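Local atomic coordinates of cellulosomal scaffoldin adaptor protein B (Acetivibrio cellulolyticus, PDB entry 3BWZ), a protein that carries type II cohesin modules, one of which forms this chain, that probably bind dockerin modules and so help assemble the cellulosome outside the cell. Residues A[23-28]-A[113-118]; A[37-42]-A[141-146]; A[61-66]-A[78-83]; A[72-77]-A[93-98]; A[123-128]-A[162-167]. All blocks are in the same frame, centred on the assembly; numbering follows the deposited sequence. Where two conformers were deposited one is given.

Contact 1: residues A[23-28]-A[113-118]; sequences TASINI and VAVVKF
A24 and V116 form an antiparallel hydrogen-bonded pair between strands 21-29 and 111-120, with A24 N to V116 O at 2.8 Å and V116 N to A24 O at 2.9 Å. Their face of the sheet is buried and closely covered by apolar neighbours. The small A24 CB meets the edge of the F118 ring, 4.2 Å from CE1, and L39 and M41 of strand 34-42 lie against I26, so branched and small apolar residues suit this side. Where the pairing ends, I26 in the modelled conformer sets its CG2 3.5 Å from V113 CG2, and V113 N donates to I26 O at 2.8 Å. The other face, with T23, S25, V115 and K117, is partly exposed and more polar. K117 runs beside T23 in the same direction, then bends at its last torsion (chi4 -75°) to give NZ a hydrogen bond to T23 OG1, 2.9 Å away. A long aliphatic stem with a charged end fits this margin. The hydrocarbon of A24, I26 and F118 is thus turned into the sandwich, and the ammonium group of K117 is kept at the surface with a neutral hydroxyl as its partner.

Contact 2: residues A[37-42]-A[141-146]; sequences CQLNMK and DGTVLF
The F146 ring approaches strand 34-42 with its edge: CD1 lies 3.8 Å from C37 N, which is near the plane of the ring, and Q38 N stands obliquely to it. An aromatic suits this partly exposed end, where it shields the neighbouring backbone. The strands run antiparallel, and Q38 and V144 form the hydrogen-bonded pair, Q38 N to V144 O at 2.9 Å and V144 N to Q38 O at 2.8 Å. On the buried face C37 CB touches L145 CD2 at 3.8 Å. Further along, L39 reaches over obliquely, and its CD2 rests against both CB and CG2 of T143. The T143 hydroxyl sits between its own backbone N and carbonyl carbon (chi1 75°) and bonds to I140 O and Y157 OH, so threonine serves both as apolar surface and as polar link. G142 ends the pairing: its O accepts from N40 N at 3.0 Å and from a water that also binds Q38 O weakly. At its backbone angles (phi 80°) a CB would crowd the preceding carbonyl O and N40 O, which calls for glycine. Backbone polar atoms are therefore paired along the strands, while C37, L39, L145 and the T143 methyl share the side of I7 of strand 6-11.

Contact 3: residues A[61-66]-A[78-83]; sequences STMPGA and QVADND. With NO3 (nitrate ion), chain B.
M63 and Q78 cross at about a right angle. In the modelled conformer M63 holds CG anti to its backbone N (chi1 -170°), which sets that atom 3.5 Å from Q78 OE1; the bend at chi2 (74°) then turns SD and CE toward Q78 and A80, with SD 4.1 Å from A80 CB. A flexible thioether adapts to the uneven, partly exposed surface made by these two residues, and the small A80 lets the chain of residues 61-66 come down close, its CB lying 3.3 Å from T62 O. N82 is turned quite differently. Its ND2 donates to T62 O at 3.0 Å, nearly straight (167°), with T62 O in the amide plane and N82 ND2 on a lone pair of that carbonyl. The same ND2 also bonds to T59 O, so two bonds fix the rotation of the amide, a task asparagine performs well. Waters join the rest: one links S61 O to A80 N, another T62 O to N82 OD1, a third P64 O to Q78 OE1. At the far end A66 N donates to a nitrate oxygen, O3, at 2.9 Å; the ion probably came from the crystallisation liquor and also meets S53 OG. The arrangement is that of a surface loop laid along an edge strand, 77-83, of the cohesin β-sandwich.

Contact 4: residues A[72-77]-A[93-98]; sequences SDFNLR and KAYVSL
The open end of the β-hairpin formed by strands 77-83 and 88-94 is closed by R77 and A94, its last antiparallel hydrogen-bonded pair, beyond which both chains pass into loops, one of them leading to helix 98-104. R77 N to A94 O measures 2.9 Å, and A94 N returns a bond to R77 O. Past this pair F74 O takes two donors, each 3.0 Å away: V96 N comes in nearly head-on to the carbonyl, whereas S97 N lies well above its plane. Such double acceptance holds V96 and S97, where S97 centres an inverse gamma turn and occupies the N-cap position without a side-chain capping bond. The rings of F74 and Y95 form a T-shaped pair, centroids 5.0 Å apart and planes at 72°. The edge of F74 points at the face of Y95, with CD1 3.7 Å above that ring's centre. L76 CD1 adds an apolar contact, 3.8 Å from Y95 CD2, and L76 crosses the aliphatic stem of K93 obliquely. Tyrosine suits the spot because its far end is polar: OH accepts from S72 N at 3.0 Å and is hydrogen-bonded also to E108 OE2. N75 has a left-handed backbone (phi 54°), which asparagine tolerates well. Y101 of helix 98-104 meets both rings, edge-to-face with Y95, while backbone bonding between Y95 and S35 joins the segment to strand 34-42.

Contact 5: residues A[123-128]-A[162-167]; sequences EETSSI and PAVINL
T125 OG1 donates to N166 O over 2.7 Å, standing about 35° above the plane of that carbonyl. OG1 is anti to the carbonyl carbon of T125 (chi1 -51°), which leaves CG2 anti to the backbone N, where it meets V164 CG1 at 3.8 Å. Threonine thus offers one polar and one apolar arm at a partly exposed position. A water extends the polar side by linking T125 OG1 with L167 O. Next to it, E123 and N166 cross at about a right angle, with carboxylate and amide planes 54° apart and E123 OE2 3.4 Å from N166 ND2. Strands 126-130 and 158-165 run antiparallel here, part of the β-sandwich of the cohesin module. S126 with I165 and I128 with A163 are the hydrogen-bonded pairs of this strand pairing; I128 N to A163 O is the shortest of the backbone bonds, 2.8 Å. Between them S127 and V164 form a non-hydrogen-bonded pair on the outer side, S127 OG lying 3.7 Å from V164 CG2. P162, preceded by a cis peptide, brings CB to 3.9 Å from S127 CB. N166 takes a left-handed backbone, which suits asparagine, and its ND2 reaches E124 O through a second water. Farther out, A16 N holds N166 OD1, and L11 of strand 6-11 packs on both I128 and A163.

Overall arrangement
Contacts 1 and 2, centres 13 Å apart, meet in the sandwich core, where I26 CG2 packs 3.8 Å from L39 CD1. K93 of contact 4 reaches three others: its NZ probably bonds to V113 O of contact 1 at 2.8 Å, its O to C37 N of contact 2 at 2.9 Å, and its side chain packs on M63 of contact 3. A probable bond from G65 N to V115 O, 2.8 Å, joins contacts 3 and 1. Contact 5 touches contact 1 at F118 and I128 but lies about 33 Å from contact 4 between centres. The nitrate on A66 N of contact 3, probably from the crystallisation liquor, is the one bound group here.

Contact 1: residues A[23-28]-A[113-118]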
# COMPACT_ATOMS: atom_id res chain seq x y z
N THR A 23 11.15 -0.89 -3.62
CA THR A 23 10.30 -0.24 -2.64
C THR A 23 9.03 0.23 -3.31
O THR A 23 9.08 1.08 -4.21
CB THR A 23 11.05 0.91 -1.96
OG1 THR A 23 12.23 0.40 -1.32
CG2 THR A 23 10.19 1.59 -0.91
N ALA A 24 7.90 -0.31 -2.86
CA ALA A 24 6.59 0.09 -3.35
C ALA A 24 5.99 1.08 -2.35
O ALA A 24 5.64 0.74 -1.22
CB ALA A 24 5.70 -1.14 -3.49
N SER A 25 5.85 2.32 -2.79
CA SER A 25 5.22 3.36 -2.01
C SER A 25 3.77 3.50 -2.42
O SER A 25 3.44 3.59 -3.60
CB SER A 25 5.93 4.70 -2.25
OG SER A 25 7.26 4.64 -1.78
N ILE A 26 2.87 3.47 -1.44
CA ILE A 26 1.45 3.61 -1.67
C ILE A 26 1.10 5.07 -1.46
O ILE A 26 1.09 5.57 -0.34
CB ILE A 26 0.61 2.72 -0.75
CG1 ILE A 26 0.99 1.23 -0.88
CG2 ILE A 26 -0.86 2.93 -1.07
CD1 ILE A 26 0.55 0.41 0.23
N ASN A 27 0.86 5.77 -2.57
CA ASN A 27 0.75 7.22 -2.59
C ASN A 27 -0.66 7.66 -2.91
O ASN A 27 -1.23 7.22 -3.91
CB ASN A 27 1.71 7.84 -3.61
CG ASN A 27 3.15 7.65 -3.24
OD1 ASN A 27 3.48 7.19 -2.15
ND2 ASN A 27 4.05 7.97 -4.16
N ILE A 28 -1.19 8.55 -2.08
CA ILE A 28 -2.46 9.19 -2.35
C ILE A 28 -2.25 10.64 -2.78
O ILE A 28 -1.27 11.26 -2.36
CB ILE A 28 -3.46 9.10 -1.17
CG1 ILE A 28 -3.00 9.90 0.06
CG2 ILE A 28 -3.73 7.65 -0.80
CD1 ILE A 28 -4.07 10.02 1.16
N VAL A 113 1.05 6.60 2.25
CA VAL A 113 0.38 6.02 3.39
C VAL A 113 1.17 4.88 4.02
O VAL A 113 1.01 4.64 5.21
CB VAL A 113 -1.06 5.58 3.06
CG1 VAL A 113 -1.90 6.75 2.63
CG2 VAL A 113 -1.14 4.50 2.07
N ALA A 114 1.96 4.18 3.22
CA ALA A 114 2.66 2.99 3.66
C ALA A 114 3.66 2.63 2.59
O ALA A 114 3.50 3.02 1.42
CB ALA A 114 1.66 1.83 3.88
N VAL A 115 4.65 1.83 2.98
CA VAL A 115 5.66 1.34 2.07
C VAL A 115 5.78 -0.17 2.26
O VAL A 115 5.82 -0.67 3.38
CB VAL A 115 7.00 2.02 2.41
CG1 VAL A 115 8.14 1.46 1.65
CG2 VAL A 115 6.90 3.51 2.15
N VAL A 116 5.83 -0.88 1.13
CA VAL A 116 6.11 -2.32 1.15
C VAL A 116 7.36 -2.53 0.31
O VAL A 116 7.37 -2.24 -0.88
CB VAL A 116 4.94 -3.19 0.62
CG1 VAL A 116 5.34 -4.68 0.71
CG2 VAL A 116 3.69 -2.91 1.41
N LYS A 117 8.39 -3.07 0.95
CA LYS A 117 9.62 -3.43 0.27
C LYS A 117 9.56 -4.90 -0.13
O LYS A 117 9.11 -5.74 0.63
CB LYS A 117 10.80 -3.15 1.17
CG LYS A 117 11.02 -1.65 1.34
CD LYS A 117 12.03 -1.34 2.42
CE LYS A 117 12.34 0.12 2.48
NZ LYS A 117 13.21 0.55 1.36
N PHE A 118 10.07 -5.18 -1.32
CA PHE A 118 10.12 -6.52 -1.87
C PHE A 118 11.52 -6.89 -2.29
O PHE A 118 12.17 -6.16 -3.03
CB PHE A 118 9.20 -6.67 -3.09
CG PHE A 118 7.74 -6.56 -2.79
CD1 PHE A 118 7.07 -5.36 -2.96
CD2 PHE A 118 7.02 -7.67 -2.39
CE1 PHE A 118 5.72 -5.28 -2.70
CE2 PHE A 118 5.67 -7.59 -2.14
CZ PHE A 118 5.03 -6.39 -2.31

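Contact 2: residues A[37-42]-A[141-146]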
# COMPACT_ATOMS: atom_id res chain seq x y z
N CYS A 37 -7.13 3.94 5.75
CA CYS A 37 -7.45 3.06 4.64
C CYS A 37 -7.37 1.60 5.03
O CYS A 37 -6.71 1.25 6.01
CB CYS A 37 -6.54 3.33 3.44
SG CYS A 37 -4.77 3.11 3.75
N GLN A 38 -8.02 0.76 4.26
CA GLN A 38 -7.78 -0.66 4.22
C GLN A 38 -7.44 -1.02 2.78
O GLN A 38 -8.15 -0.60 1.85
CB GLN A 38 -8.99 -1.49 4.68
CG GLN A 38 -8.71 -2.97 4.60
CD GLN A 38 -9.83 -3.88 5.04
OE1 GLN A 38 -10.98 -3.45 5.24
NE2 GLN A 38 -9.52 -5.16 5.13
N LEU A 39 -6.35 -1.77 2.60
CA LEU A 39 -5.83 -2.11 1.28
C LEU A 39 -5.58 -3.59 1.18
O LEU A 39 -5.19 -4.23 2.15
CB LEU A 39 -4.54 -1.33 0.99
CG LEU A 39 -4.65 0.19 1.13
CD1 LEU A 39 -3.29 0.82 0.97
CD2 LEU A 39 -5.62 0.81 0.12
N ASN A 40 -5.75 -4.12 -0.02
CA ASN A 40 -5.51 -5.52 -0.33
C ASN A 40 -4.58 -5.59 -1.52
O ASN A 40 -5.00 -5.32 -2.65
CB ASN A 40 -6.85 -6.21 -0.61
CG ASN A 40 -6.73 -7.69 -0.72
OD1 ASN A 40 -6.87 -8.28 -1.84
ND2 ASN A 40 -6.45 -8.34 0.38
N MET A 41 -3.34 -5.97 -1.25
CA MET A 41 -2.28 -6.02 -2.25
C MET A 41 -2.02 -7.46 -2.65
O MET A 41 -2.09 -8.38 -1.84
CB MET A 41 -1.00 -5.44 -1.75
CG MET A 41 -1.08 -3.97 -1.55
SD MET A 41 0.41 -3.29 -0.85
CE MET A 41 1.61 -3.51 -2.15
N LYS A 42 -1.68 -7.66 -3.92
CA LYS A 42 -1.34 -8.96 -4.48
C LYS A 42 0.00 -8.88 -5.20
O LYS A 42 0.29 -7.94 -5.93
CB LYS A 42 -2.43 -9.39 -5.46
CG LYS A 42 -2.24 -10.73 -6.14
CD LYS A 42 -2.51 -11.89 -5.20
CE LYS A 42 -2.26 -13.22 -5.87
NZ LYS A 42 -0.82 -13.45 -6.16
N ASP A 141 -11.37 -1.71 -6.29
CA ASP A 141 -10.11 -2.28 -6.76
C ASP A 141 -9.16 -2.45 -5.63
O ASP A 141 -7.99 -2.06 -5.68
CB ASP A 141 -9.48 -1.46 -7.86
CG ASP A 141 -10.30 -1.50 -9.15
OD1 ASP A 141 -11.28 -2.29 -9.25
OD2 ASP A 141 -10.00 -0.71 -10.04
N GLY A 142 -9.65 -3.09 -4.58
CA GLY A 142 -8.79 -3.43 -3.46
C GLY A 142 -8.50 -2.34 -2.48
O GLY A 142 -7.67 -2.53 -1.60
N THR A 143 -9.22 -1.21 -2.59
CA THR A 143 -8.97 -0.05 -1.74
C THR A 143 -10.23 0.40 -1.01
O THR A 143 -11.30 0.48 -1.60
CB THR A 143 -8.36 1.13 -2.54
OG1 THR A 143 -9.35 1.77 -3.35
CG2 THR A 143 -7.17 0.69 -3.39
N VAL A 144 -10.06 0.75 0.27
CA VAL A 144 -11.10 1.41 1.03
C VAL A 144 -10.41 2.61 1.67
O VAL A 144 -9.44 2.44 2.42
CB VAL A 144 -11.73 0.52 2.11
CG1 VAL A 144 -12.79 1.30 2.85
CG2 VAL A 144 -12.32 -0.70 1.51
N LEU A 145 -10.89 3.82 1.36
CA LEU A 145 -10.36 5.04 1.95
C LEU A 145 -11.41 5.64 2.86
O LEU A 145 -12.60 5.59 2.54
CB LEU A 145 -9.98 6.03 0.85
CG LEU A 145 -9.11 5.51 -0.30
CD1 LEU A 145 -8.79 6.66 -1.26
CD2 LEU A 145 -7.86 4.80 0.19
N PHE A 146 -10.97 6.17 3.99
CA PHE A 146 -11.85 6.78 4.98
C PHE A 146 -11.60 8.27 5.08
O PHE A 146 -10.47 8.72 4.94
CB PHE A 146 -11.63 6.17 6.37
CG PHE A 146 -11.89 4.71 6.40
CD1 PHE A 146 -10.85 3.81 6.46
CD2 PHE A 146 -13.18 4.23 6.40
CE1 PHE A 146 -11.11 2.44 6.48
CE2 PHE A 146 -13.43 2.86 6.44
CZ PHE A 146 -12.40 1.99 6.47
O HOH W 1 -9.21 -3.30 0.81

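Contact 3: residues A[61-66]-A[78-83]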
# COMPACT_ATOMS: atom_id res chain seq x y z
N SER A 61 1.56 -11.54 9.98
CA SER A 61 1.01 -10.39 10.70
C SER A 61 1.76 -9.08 10.52
O SER A 61 1.35 -8.07 11.06
CB SER A 61 0.91 -10.70 12.21
OG SER A 61 2.17 -10.98 12.79
N THR A 62 2.85 -9.07 9.74
CA THR A 62 3.66 -7.87 9.64
C THR A 62 2.93 -6.76 8.89
O THR A 62 2.37 -6.96 7.82
CB THR A 62 4.97 -8.16 8.91
OG1 THR A 62 5.64 -9.27 9.53
CG2 THR A 62 5.87 -6.96 8.82
N MET A 63 2.98 -5.57 9.48
CA MET A 63 2.43 -4.38 8.89
C MET A 63 3.44 -3.76 7.90
O MET A 63 4.64 -3.80 8.13
CB MET A 63 2.12 -3.44 10.05
CG MET A 63 1.34 -2.23 9.71
SD MET A 63 -0.38 -2.65 9.39
CE MET A 63 -0.92 -1.14 8.60
N PRO A 64 2.96 -3.13 6.82
CA PRO A 64 3.83 -2.32 5.98
C PRO A 64 4.58 -1.25 6.76
O PRO A 64 4.17 -0.86 7.85
CB PRO A 64 2.87 -1.72 4.96
CG PRO A 64 1.79 -2.74 4.86
CD PRO A 64 1.59 -3.15 6.28
N GLY A 65 5.66 -0.78 6.18
CA GLY A 65 6.42 0.30 6.77
C GLY A 65 5.71 1.63 6.74
O GLY A 65 4.79 1.88 5.94
N ALA A 66 6.18 2.52 7.61
CA ALA A 66 5.65 3.86 7.72
C ALA A 66 5.87 4.62 6.41
O ALA A 66 6.85 4.43 5.71
CB ALA A 66 6.32 4.59 8.87
N GLN A 78 -3.44 -0.09 13.50
CA GLN A 78 -2.75 -0.79 12.41
C GLN A 78 -2.89 -2.28 12.62
O GLN A 78 -2.57 -2.78 13.70
CB GLN A 78 -1.23 -0.49 12.46
CG GLN A 78 -0.86 0.92 12.27
CD GLN A 78 0.55 1.02 11.86
OE1 GLN A 78 0.83 1.09 10.66
NE2 GLN A 78 1.47 1.02 12.82
N VAL A 79 -3.35 -2.99 11.60
CA VAL A 79 -3.38 -4.43 11.65
C VAL A 79 -3.20 -4.97 10.25
O VAL A 79 -3.62 -4.34 9.27
CB VAL A 79 -4.65 -4.97 12.31
CG1 VAL A 79 -5.83 -4.69 11.51
CG2 VAL A 79 -4.50 -6.46 12.62
N ALA A 80 -2.58 -6.13 10.16
CA ALA A 80 -2.33 -6.80 8.90
C ALA A 80 -2.59 -8.28 9.01
O ALA A 80 -2.33 -8.89 10.05
CB ALA A 80 -0.88 -6.56 8.41
N ASP A 81 -3.03 -8.86 7.91
CA ASP A 81 -3.11 -10.30 7.75
C ASP A 81 -2.63 -10.63 6.35
O ASP A 81 -3.19 -10.15 5.36
CB ASP A 81 -4.52 -10.84 7.98
CG ASP A 81 -4.56 -12.35 7.95
OD1 ASP A 81 -3.83 -12.98 8.74
OD2 ASP A 81 -5.25 -12.92 7.11
N ASN A 82 -1.55 -11.41 6.28
CA ASN A 82 -0.89 -11.69 5.03
C ASN A 82 -0.91 -13.18 4.75
O ASN A 82 -0.66 -13.98 5.65
CB ASN A 82 0.57 -11.23 5.11
CG ASN A 82 0.70 -9.80 5.60
OD1 ASN A 82 -0.04 -8.93 5.15
ND2 ASN A 82 1.67 -9.55 6.51
N ASP A 83 -1.17 -13.54 3.51
CA ASP A 83 -1.05 -14.92 3.04
C ASP A 83 0.19 -14.96 2.16
O ASP A 83 0.16 -14.53 1.01
CB ASP A 83 -2.29 -15.35 2.29
CG ASP A 83 -2.25 -16.80 1.89
OD1 ASP A 83 -1.15 -17.36 1.69
OD2 ASP A 83 -3.33 -17.40 1.72
N NO3 B . 9.46 1.17 9.27
O1 NO3 B . 10.27 1.70 8.27
O2 NO3 B . 9.64 -0.17 9.61
O3 NO3 B . 8.25 1.81 9.57
O HOH W 2 -0.90 -7.13 12.45
O HOH W 3 1.17 -6.34 5.23
O HOH W 4 2.43 1.13 8.46

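Contact 4: residues A[72-77]-A[93-98]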
# COMPACT_ATOMS: atom_id res chain seq x y z
N SER A 72 0.85 10.67 12.75
CA SER A 72 0.59 11.51 13.92
C SER A 72 -0.07 10.70 15.03
O SER A 72 -0.68 9.66 14.79
CB SER A 72 -0.33 12.67 13.56
OG SER A 72 0.26 13.46 12.54
N ASP A 73 0.03 11.21 16.26
CA ASP A 73 -0.49 10.54 17.45
C ASP A 73 -2.00 10.76 17.61
O ASP A 73 -2.46 11.43 18.55
CB ASP A 73 0.22 11.06 18.71
CG ASP A 73 1.60 10.51 18.95
OD1 ASP A 73 2.10 9.67 18.17
OD2 ASP A 73 2.18 10.92 20.00
N PHE A 74 -2.78 10.15 16.73
CA PHE A 74 -4.23 10.12 16.83
C PHE A 74 -4.71 8.68 17.09
O PHE A 74 -5.71 8.22 16.54
CB PHE A 74 -4.90 10.67 15.59
CG PHE A 74 -4.70 12.15 15.37
CD1 PHE A 74 -4.06 12.61 14.24
CD2 PHE A 74 -5.17 13.09 16.28
CE1 PHE A 74 -3.92 13.94 14.00
CE2 PHE A 74 -5.01 14.42 16.05
CZ PHE A 74 -4.37 14.85 14.92
N ASN A 75 -4.00 7.99 17.97
CA ASN A 75 -4.35 6.62 18.34
C ASN A 75 -4.47 5.75 17.08
O ASN A 75 -5.47 5.05 16.89
CB ASN A 75 -5.65 6.61 19.16
CG ASN A 75 -5.94 5.25 19.75
OD1 ASN A 75 -5.05 4.42 19.92
ND2 ASN A 75 -7.20 5.03 20.10
N LEU A 76 -3.45 5.79 16.25
CA LEU A 76 -3.41 5.02 15.01
C LEU A 76 -3.66 3.55 15.30
O LEU A 76 -3.03 2.95 16.17
CB LEU A 76 -2.03 5.14 14.33
CG LEU A 76 -1.91 4.51 12.92
CD1 LEU A 76 -2.57 5.41 11.93
CD2 LEU A 76 -0.45 4.26 12.54
N ARG A 77 -4.58 2.97 14.53
CA ARG A 77 -4.85 1.54 14.58
C ARG A 77 -4.26 0.92 13.31
O ARG A 77 -4.55 1.37 12.19
CB ARG A 77 -6.36 1.27 14.64
CG ARG A 77 -6.73 -0.20 14.60
CD ARG A 77 -8.25 -0.48 14.73
NE ARG A 77 -8.58 -1.92 14.72
CZ ARG A 77 -8.81 -2.63 13.61
NH1 ARG A 77 -8.74 -2.09 12.40
NH2 ARG A 77 -9.09 -3.91 13.70
N LYS A 93 -4.84 0.82 8.24
CA LYS A 93 -4.09 1.84 8.94
C LYS A 93 -4.95 3.07 8.98
O LYS A 93 -5.26 3.63 7.93
CB LYS A 93 -2.79 2.09 8.12
CG LYS A 93 -1.76 2.95 8.72
CD LYS A 93 -0.49 2.95 7.87
CE LYS A 93 0.54 3.77 8.51
NZ LYS A 93 1.78 3.68 7.74
N ALA A 94 -5.34 3.50 10.18
CA ALA A 94 -6.31 4.57 10.29
C ALA A 94 -6.24 5.27 11.62
O ALA A 94 -6.04 4.66 12.66
CB ALA A 94 -7.73 4.04 10.04
N TYR A 95 -6.43 6.57 11.59
CA TYR A 95 -6.57 7.33 12.82
C TYR A 95 -7.89 7.00 13.53
O TYR A 95 -8.92 6.86 12.89
CB TYR A 95 -6.51 8.81 12.55
CG TYR A 95 -5.17 9.36 12.06
CD1 TYR A 95 -5.13 10.43 11.19
CD2 TYR A 95 -3.95 8.87 12.53
CE1 TYR A 95 -3.93 11.00 10.80
CE2 TYR A 95 -2.76 9.43 12.14
CZ TYR A 95 -2.76 10.49 11.28
OH TYR A 95 -1.54 11.02 10.91
N VAL A 96 -7.85 6.92 14.86
CA VAL A 96 -9.03 6.67 15.67
C VAL A 96 -9.53 7.94 16.34
O VAL A 96 -10.74 8.12 16.50
CB VAL A 96 -8.75 5.55 16.71
CG1 VAL A 96 -9.93 5.35 17.66
CG2 VAL A 96 -8.40 4.25 15.98
N SER A 97 -8.62 8.83 16.73
CA SER A 97 -8.99 10.06 17.44
C SER A 97 -9.40 11.12 16.45
O SER A 97 -8.70 12.13 16.23
CB SER A 97 -7.83 10.52 18.31
OG SER A 97 -7.52 9.57 19.29
N LEU A 98 -10.55 10.89 15.82
CA LEU A 98 -10.96 11.71 14.68
C LEU A 98 -11.43 13.10 15.05
O LEU A 98 -11.23 14.03 14.29
CB LEU A 98 -12.01 10.98 13.85
CG LEU A 98 -11.52 9.70 13.16
CD1 LEU A 98 -12.65 9.03 12.41
CD2 LEU A 98 -10.35 10.00 12.20
O HOH W 5 -8.77 7.48 20.39

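Contact 5: residues A[123-128]-A[162-167]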
# COMPACT_ATOMS: atom_id res chain seq x y z
N GLU A 123 14.28 -13.02 -11.66
CA GLU A 123 14.27 -11.98 -12.65
C GLU A 123 13.24 -12.28 -13.72
O GLU A 123 13.49 -13.00 -14.67
CB GLU A 123 15.68 -11.88 -13.24
CG GLU A 123 15.93 -10.67 -14.11
CD GLU A 123 16.06 -9.40 -13.35
OE1 GLU A 123 16.23 -8.35 -13.99
OE2 GLU A 123 16.00 -9.42 -12.11
N GLU A 124 12.04 -11.75 -13.52
CA GLU A 124 10.89 -12.01 -14.34
C GLU A 124 9.97 -10.81 -14.25
O GLU A 124 9.76 -10.28 -13.16
CB GLU A 124 10.18 -13.25 -13.76
CG GLU A 124 8.86 -13.71 -14.30
CD GLU A 124 8.38 -14.96 -13.54
OE1 GLU A 124 7.16 -15.17 -13.45
OE2 GLU A 124 9.25 -15.68 -12.99
N THR A 125 9.33 -10.44 -15.34
CA THR A 125 8.35 -9.38 -15.32
C THR A 125 7.24 -9.77 -14.36
O THR A 125 6.70 -10.87 -14.44
CB THR A 125 7.76 -9.17 -16.73
OG1 THR A 125 8.84 -9.04 -17.66
CG2 THR A 125 6.85 -7.93 -16.77
N SER A 126 6.84 -8.87 -13.47
CA SER A 126 5.87 -9.21 -12.45
C SER A 126 5.15 -7.95 -11.95
O SER A 126 5.70 -6.86 -11.92
CB SER A 126 6.62 -9.89 -11.30
OG SER A 126 5.75 -10.61 -10.43
N SER A 127 3.93 -8.15 -11.50
CA SER A 127 3.04 -7.07 -11.08
C SER A 127 2.80 -7.04 -9.59
O SER A 127 2.65 -8.10 -8.96
CB SER A 127 1.69 -7.24 -11.75
OG SER A 127 1.84 -7.07 -13.14
N ILE A 128 2.72 -5.84 -9.03
CA ILE A 128 2.27 -5.60 -7.68
C ILE A 128 0.95 -4.85 -7.84
O ILE A 128 0.91 -3.76 -8.40
CB ILE A 128 3.31 -4.78 -6.86
CG1 ILE A 128 4.65 -5.54 -6.77
CG2 ILE A 128 2.78 -4.50 -5.46
CD1 ILE A 128 5.81 -4.61 -6.47
N PRO A 162 -1.71 -2.08 -11.89
CA PRO A 162 -0.57 -2.54 -11.14
C PRO A 162 0.71 -1.75 -11.37
O PRO A 162 0.87 -1.06 -12.38
CB PRO A 162 -0.38 -3.97 -11.67
CG PRO A 162 -0.82 -3.89 -13.07
CD PRO A 162 -1.99 -2.94 -13.05
N ALA A 163 1.63 -1.87 -10.42
CA ALA A 163 3.02 -1.45 -10.61
C ALA A 163 3.75 -2.67 -11.16
O ALA A 163 3.58 -3.76 -10.66
CB ALA A 163 3.63 -1.01 -9.29
N VAL A 164 4.55 -2.48 -12.18
CA VAL A 164 5.23 -3.60 -12.86
C VAL A 164 6.72 -3.45 -12.71
O VAL A 164 7.29 -2.39 -12.99
CB VAL A 164 4.82 -3.71 -14.33
CG1 VAL A 164 5.57 -4.86 -15.01
CG2 VAL A 164 3.31 -3.92 -14.42
N ILE A 165 7.38 -4.52 -12.26
CA ILE A 165 8.83 -4.56 -12.18
C ILE A 165 9.36 -5.47 -13.29
O ILE A 165 8.77 -6.50 -13.61
CB ILE A 165 9.31 -5.07 -10.77
CG1 ILE A 165 10.82 -4.84 -10.57
CG2 ILE A 165 8.88 -6.51 -10.50
CD1 ILE A 165 11.25 -3.39 -10.54
N ASN A 166 10.50 -5.08 -13.85
CA ASN A 166 11.24 -5.94 -14.78
C ASN A 166 10.51 -6.23 -16.08
O ASN A 166 10.68 -7.30 -16.65
CB ASN A 166 11.73 -7.20 -14.07
CG ASN A 166 12.93 -6.91 -13.21
OD1 ASN A 166 13.72 -6.03 -13.52
ND2 ASN A 166 13.09 -7.64 -12.11
N LEU A 167 9.75 -5.25 -16.60
CA LEU A 167 9.34 -5.31 -17.99
C LEU A 167 10.59 -5.43 -18.86
O LEU A 167 10.66 -6.29 -19.74
CB LEU A 167 8.49 -4.07 -18.35
CG LEU A 167 7.59 -4.03 -19.57
CD1 LEU A 167 8.37 -3.97 -20.84
CD2 LEU A 167 6.53 -5.14 -19.53
O HOH W 6 11.35 -9.63 -10.99
O HOH W 7 8.99 -8.32 -20.31